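Local coordinates for antigen MTB48, Mycobacterial protein (PDB 4WJ1) that is exported by the ESX-1 type VII secretion system of Mycobacterium smegmatis and is probably involved in DNA conjugation, at least in the recipient strain, at residues S24-G29 / S168-H173; Y158-W163 / R212-A217. All coordinates share one frame; numbering follows the deposited sequence.

How the interactions relate
Both interactions are built on helix 154-178, at different turns of it, and their centres lie about 16 Å apart. In interaction 2 its residues 158-163 pack on residues 212-217 of helix 187-230, within the PPE part of the chain. In interaction 1, further along the same helix, residues 168-173 take the loop segment 24-29 of the PE part. The two do not touch: their nearest atoms are about 5 Å apart. Phe60 of helix 40-96 connects them, since it meets Arg26 and Leu170 of interaction 1 as well as Trp163 of interaction 2. Both are structural packing, one of loop on helix, the other of helix on helix.

Interaction 1: S24-G29 / S168-H173; sequences STRPEG and STLEGH
Arg26 lays the start of its side chain over one face of the His173 ring. Its CB sits 3.9 Å from the centroid of that imidazole, 20° off the ring normal and displaced toward the rim, a CH-pi contact rather than a stack of flat groups. The two side chains run at about a right angle to each other, and the guanidinium plane is turned 73° from the ring. His173 reaches the loop because its CG stands anti to the backbone N (chi1 -172°), which carries the imidazole out from the helix. Its edge then faces the backbone of 24-29: Ser24 O lies in the ring plane, 3.3 Å from His173 CE1. Trp203 and Phe177 also pack edge-to-face with this histidine.

Here the loop that follows helix 12-22 in the PE part of EspB lies along helix 154-178 of the PPE part, joining the PE and PPE parts of an elongated, mainly helical fold within one chain. Beyond the ring, Arg26 continues past Leu170, with Arg26 CD 3.8 Å from Leu170 CD2. The arginine chain is extended through its first two torsions and bends at the third, leaving the aliphatic part on Leu170 and His173 while NH2 makes a salt bridge with Asp64 of helix 40-96. One helical turn before His173, Thr169 points its CG2 methyl at the Pro27 ring, where Pro27 CG comes 3.5 Å from Thr169 CG2. Next to that apolar touch, Pro27 O accepts a hydrogen bond from the hydroxyl of Tyr166, which also ties the loop to helix 154-178.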
loop_
_atom_site.group_PDB
_atom_site.type_symbol
_atom_site.label_atom_id
_atom_site.label_comp_id
_atom_site.label_asym_id
_atom_site.label_seq_id
_atom_site.Cartn_x
_atom_site.Cartn_y
_atom_site.Cartn_z
ATOM N N SER A 24 3.324 11.264 12.669
ATOM C CA SER A 24 3.024 12.063 11.495
ATOM C C SER A 24 1.879 11.453 10.701
ATOM O O SER A 24 1.879 10.266 10.395
ATOM C CB SER A 24 4.257 12.203 10.599
ATOM O OG SER A 24 5.224 13.053 11.186
ATOM N N THR A 25 0.892 12.274 10.380
ATOM C CA THR A 25 -0.246 11.799 9.621
ATOM C C THR A 25 0.171 11.409 8.227
ATOM O O THR A 25 0.790 12.188 7.515
ATOM C CB THR A 25 -1.330 12.845 9.547
ATOM O OG1 THR A 25 -1.727 13.167 10.876
ATOM C CG2 THR A 25 -2.533 12.296 8.799
ATOM N N ARG A 26 -0.148 10.179 7.860
ATOM C CA ARG A 26 0.059 9.710 6.499
ATOM C C ARG A 26 -1.055 10.288 5.622
ATOM O O ARG A 26 -2.224 10.205 5.989
ATOM C CB ARG A 26 0.058 8.186 6.462
ATOM C CG ARG A 26 0.249 7.588 5.099
ATOM C CD ARG A 26 0.429 6.098 5.219
ATOM N NE ARG A 26 -0.680 5.459 5.926
ATOM C CZ ARG A 26 -1.773 4.998 5.316
ATOM N NH1 ARG A 26 -1.898 5.127 4.001
ATOM N NH2 ARG A 26 -2.742 4.418 6.012
ATOM N N PRO A 27 -0.695 10.911 4.485
ATOM C CA PRO A 27 -1.717 11.487 3.603
ATOM C C PRO A 27 -2.707 10.437 3.138
ATOM O O PRO A 27 -2.326 9.273 2.976
ATOM C CB PRO A 27 -0.905 12.027 2.422
ATOM C CG PRO A 27 0.453 12.281 2.996
ATOM C CD PRO A 27 0.668 11.179 3.994
ATOM N N GLU A 28 -3.955 10.851 2.945
ATOM C CA GLU A 28 -4.996 9.983 2.425
ATOM C C GLU A 28 -4.573 9.320 1.121
ATOM O O GLU A 28 -4.090 9.986 0.211
ATOM C CB GLU A 28 -6.280 10.779 2.212
ATOM C CG GLU A 28 -7.248 10.707 3.378
ATOM C CD GLU A 28 -7.905 9.343 3.496
ATOM O OE1 GLU A 28 -8.460 8.864 2.475
ATOM O OE2 GLU A 28 -7.860 8.752 4.604
ATOM N N GLY A 29 -4.763 8.006 1.041
ATOM C CA GLY A 29 -4.368 7.229 -0.121
ATOM C C GLY A 29 -5.287 7.332 -1.332
ATOM O O GLY A 29 -6.234 8.137 -1.374
ATOM N N SER A 168 5.763 7.953 -4.046
ATOM C CA SER A 168 6.636 8.980 -3.509
ATOM C C SER A 168 6.112 9.483 -2.158
ATOM O O SER A 168 6.880 9.928 -1.319
ATOM C CB SER A 168 6.774 10.136 -4.494
ATOM O OG SER A 168 5.815 11.118 -4.203
ATOM N N THR A 169 4.802 9.407 -1.944
ATOM C CA THR A 169 4.244 9.781 -0.654
ATOM C C THR A 169 4.755 8.875 0.447
ATOM O O THR A 169 5.184 9.342 1.501
ATOM C CB THR A 169 2.720 9.710 -0.641
ATOM O OG1 THR A 169 2.195 10.478 -1.721
ATOM C CG2 THR A 169 2.208 10.287 0.655
ATOM N N LEU A 170 4.681 7.571 0.202
ATOM C CA LEU A 170 5.086 6.596 1.195
ATOM C C LEU A 170 6.594 6.622 1.421
ATOM O O LEU A 170 7.044 6.497 2.547
ATOM C CB LEU A 170 4.633 5.203 0.792
ATOM C CG LEU A 170 3.116 5.056 0.824
ATOM C CD1 LEU A 170 2.714 3.605 0.702
ATOM C CD2 LEU A 170 2.507 5.707 2.065
ATOM N N GLU A 171 7.374 6.808 0.364
ATOM C CA GLU A 171 8.814 6.984 0.532
ATOM C C GLU A 171 9.090 8.191 1.413
ATOM O O GLU A 171 9.925 8.144 2.319
ATOM C CB GLU A 171 9.492 7.157 -0.819
ATOM C CG GLU A 171 9.382 5.938 -1.696
ATOM C CD GLU A 171 9.951 6.175 -3.060
ATOM O OE1 GLU A 171 10.073 7.361 -3.445
ATOM O OE2 GLU A 171 10.282 5.178 -3.740
ATOM N N GLY A 172 8.368 9.276 1.148
ATOM C CA GLY A 172 8.481 10.475 1.957
ATOM C C GLY A 172 8.066 10.194 3.387
ATOM O O GLY A 172 8.712 10.624 4.346
ATOM N N HIS A 173 6.978 9.450 3.525
ATOM C CA HIS A 173 6.447 9.156 4.833
ATOM C C HIS A 173 7.458 8.354 5.653
ATOM O O HIS A 173 7.553 8.532 6.854
ATOM C CB HIS A 173 5.132 8.391 4.714
ATOM C CG HIS A 173 4.421 8.212 6.024
ATOM N ND1 HIS A 173 3.974 9.280 6.773
ATOM C CD2 HIS A 173 4.100 7.098 6.710
ATOM C CE1 HIS A 173 3.390 8.821 7.869
ATOM N NE2 HIS A 173 3.452 7.509 7.862
#

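Interaction 2: Y158-W163 / R212-A217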
loop_
_atom_site.group_PDB
_atom_site.type_symbol
_atom_site.label_atom_id
_atom_site.label_comp_id
_atom_site.label_asym_id
_atom_site.label_seq_id
_atom_site.Cartn_x
_atom_site.Cartn_y
_atom_site.Cartn_z
ATOM N N TYR A 158 -7.010 6.644 -13.943
ATOM C CA TYR A 158 -6.812 7.584 -12.857
ATOM C C TYR A 158 -6.316 6.844 -11.594
ATOM O O TYR A 158 -5.455 7.329 -10.861
ATOM C CB TYR A 158 -8.094 8.334 -12.564
ATOM C CG TYR A 158 -7.871 9.478 -11.632
ATOM C CD1 TYR A 158 -6.793 10.326 -11.812
ATOM C CD2 TYR A 158 -8.737 9.719 -10.566
ATOM C CE1 TYR A 158 -6.571 11.386 -10.954
ATOM C CE2 TYR A 158 -8.522 10.772 -9.701
ATOM C CZ TYR A 158 -7.439 11.607 -9.905
ATOM O OH TYR A 158 -7.224 12.665 -9.053
ATOM N N PHE A 159 -6.906 5.677 -11.362
ATOM C CA PHE A 159 -6.525 4.760 -10.313
ATOM C C PHE A 159 -5.044 4.462 -10.449
ATOM O O PHE A 159 -4.290 4.555 -9.481
ATOM C CB PHE A 159 -7.396 3.496 -10.421
ATOM C CG PHE A 159 -6.913 2.298 -9.604
ATOM C CD1 PHE A 159 -6.005 1.394 -10.135
ATOM C CD2 PHE A 159 -7.449 2.034 -8.347
ATOM C CE1 PHE A 159 -5.609 0.279 -9.416
ATOM C CE2 PHE A 159 -7.053 0.926 -7.619
ATOM C CZ PHE A 159 -6.126 0.047 -8.152
ATOM N N ARG A 160 -4.627 4.147 -11.671
ATOM C CA ARG A 160 -3.227 3.871 -11.941
ATOM C C ARG A 160 -2.371 5.078 -11.579
ATOM O O ARG A 160 -1.373 4.950 -10.890
ATOM C CB ARG A 160 -3.027 3.486 -13.404
ATOM C CG ARG A 160 -1.607 3.104 -13.773
ATOM C CD ARG A 160 -0.789 4.306 -14.235
ATOM N NE ARG A 160 -1.540 5.152 -15.157
ATOM C CZ ARG A 160 -1.634 4.920 -16.462
ATOM N NH1 ARG A 160 -1.028 3.860 -16.986
ATOM N NH2 ARG A 160 -2.337 5.739 -17.241
ATOM N N ASP A 161 -2.761 6.253 -12.047
ATOM C CA ASP A 161 -2.016 7.464 -11.733
ATOM C C ASP A 161 -1.938 7.695 -10.224
ATOM O O ASP A 161 -0.897 8.104 -9.703
ATOM C CB ASP A 161 -2.659 8.681 -12.402
ATOM C CG ASP A 161 -2.562 8.650 -13.921
ATOM O OD1 ASP A 161 -1.801 7.835 -14.472
ATOM O OD2 ASP A 161 -3.247 9.465 -14.568
ATOM N N GLN A 162 -3.037 7.442 -9.519
ATOM C CA GLN A 162 -3.072 7.730 -8.096
ATOM C C GLN A 162 -2.120 6.838 -7.301
ATOM O O GLN A 162 -1.477 7.280 -6.359
ATOM C CB GLN A 162 -4.483 7.565 -7.552
ATOM C CG GLN A 162 -5.463 8.619 -7.981
ATOM C CD GLN A 162 -6.761 8.469 -7.252
ATOM O OE1 GLN A 162 -6.992 9.148 -6.269
ATOM N NE2 GLN A 162 -7.616 7.552 -7.716
ATOM N N TRP A 163 -2.055 5.572 -7.687
ATOM C CA TRP A 163 -1.210 4.632 -7.004
ATOM C C TRP A 163 0.234 4.937 -7.329
ATOM O O TRP A 163 1.080 4.990 -6.429
ATOM C CB TRP A 163 -1.582 3.201 -7.368
ATOM C CG TRP A 163 -2.692 2.736 -6.499
ATOM C CD1 TRP A 163 -4.021 2.640 -6.823
ATOM C CD2 TRP A 163 -2.590 2.340 -5.124
ATOM N NE1 TRP A 163 -4.746 2.186 -5.740
ATOM C CE2 TRP A 163 -3.887 1.999 -4.685
ATOM C CE3 TRP A 163 -1.524 2.230 -4.225
ATOM C CZ2 TRP A 163 -4.143 1.565 -3.394
ATOM C CZ3 TRP A 163 -1.781 1.796 -2.947
ATOM C CH2 TRP A 163 -3.077 1.467 -2.540
ATOM N N ARG A 212 4.418 -1.037 -8.037
ATOM C CA ARG A 212 4.074 -2.308 -8.651
ATOM C C ARG A 212 2.582 -2.390 -8.986
ATOM O O ARG A 212 2.211 -2.960 -10.009
ATOM C CB ARG A 212 4.488 -3.480 -7.742
ATOM C CG ARG A 212 6.011 -3.603 -7.560
ATOM C CD ARG A 212 6.438 -4.844 -6.755
ATOM N NE ARG A 212 5.922 -6.064 -7.369
ATOM C CZ ARG A 212 5.253 -7.019 -6.723
ATOM N NH1 ARG A 212 5.029 -6.919 -5.413
ATOM N NH2 ARG A 212 4.818 -8.087 -7.392
ATOM N N LEU A 213 1.726 -1.832 -8.136
ATOM C CA LEU A 213 0.295 -1.887 -8.416
ATOM C C LEU A 213 -0.000 -1.023 -9.652
ATOM O O LEU A 213 -0.738 -1.427 -10.546
ATOM C CB LEU A 213 -0.522 -1.432 -7.205
ATOM C CG LEU A 213 -2.031 -1.323 -7.428
ATOM C CD1 LEU A 213 -2.570 -2.607 -8.017
ATOM C CD2 LEU A 213 -2.758 -0.963 -6.128
ATOM N N ALA A 214 0.629 0.145 -9.717
ATOM C CA ALA A 214 0.481 1.008 -10.867
ATOM C C ALA A 214 0.945 0.309 -12.146
ATOM O O ALA A 214 0.309 0.433 -13.183
ATOM C CB ALA A 214 1.237 2.317 -10.651
ATOM N N GLN A 215 2.038 -0.440 -12.081
ATOM C CA GLN A 215 2.511 -1.144 -13.269
ATOM C C GLN A 215 1.486 -2.188 -13.692
ATOM O O GLN A 215 1.199 -2.339 -14.881
ATOM C CB GLN A 215 3.877 -1.797 -13.032
ATOM C CG GLN A 215 5.043 -0.802 -12.960
ATOM C CD GLN A 215 6.394 -1.466 -12.615
ATOM O OE1 GLN A 215 6.471 -2.377 -11.773
ATOM N NE2 GLN A 215 7.462 -0.996 -13.262
ATOM N N GLU A 216 0.924 -2.897 -12.717
ATOM C CA GLU A 216 -0.101 -3.886 -13.006
ATOM C C GLU A 216 -1.314 -3.213 -13.655
ATOM O O GLU A 216 -1.850 -3.708 -14.643
ATOM C CB GLU A 216 -0.502 -4.635 -11.736
ATOM C CG GLU A 216 0.632 -5.464 -11.093
ATOM C CD GLU A 216 1.361 -6.350 -12.106
ATOM O OE1 GLU A 216 0.932 -7.502 -12.304
ATOM O OE2 GLU A 216 2.361 -5.897 -12.706
ATOM N N ALA A 217 -1.725 -2.070 -13.113
ATOM C CA ALA A 217 -2.850 -1.326 -13.670
ATOM C C ALA A 217 -2.516 -0.823 -15.078
ATOM O O ALA A 217 -3.355 -0.873 -15.978
ATOM C CB ALA A 217 -3.235 -0.154 -12.755
#
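Segments 158-163 and 212-217, on helices 154-178 and 187-230, run nearly antiparallel, their axes 159° apart in direction and 8.2 Å apart at closest approach; Arg160 and Ala214 are the closest pair, CA to CA 4.8 Å. The small side chain of Ala214 suits so close a meeting: its CB rests 3.7 Å from Arg160 O.

Leu213 puts a single methyl over the indole of Trp163. Leu213 CD2 stands 3.5 Å from the centroid of the five-membered ring and 12° off its normal, a nearly vertical CH-pi contact. The same methyl also meets Phe159, whose CZ is 4.1 Å away from Leu213 CD2. Phe159 in turn has Trp163 CD1 over the centre of one ring face. Together the two aromatics and the leucine form an apolar patch that Met50, Ala53 and Phe60 of helix 40-96 help to enclose.

Ala217 CB links this patch to Arg160: it comes to the edge of the Phe159 ring, near its plane, and also lies 3.7 Å from Arg160 CB. Arg160 keeps its aliphatic part against the partner helix, with CG 3.3 Å from Ala214 O. Bends at chi2 and chi3 turn the guanidinium back so that NE forms a salt bridge with Asp161 OD1 (2.8 Å), meeting it from above the carboxylate plane, while NH1 makes a hydrogen bond with Thr218 OG1. Such packing belongs to the antiparallel helical hairpin that the consecutive helices 154-178 and 187-230 make in the EspB PPE domain.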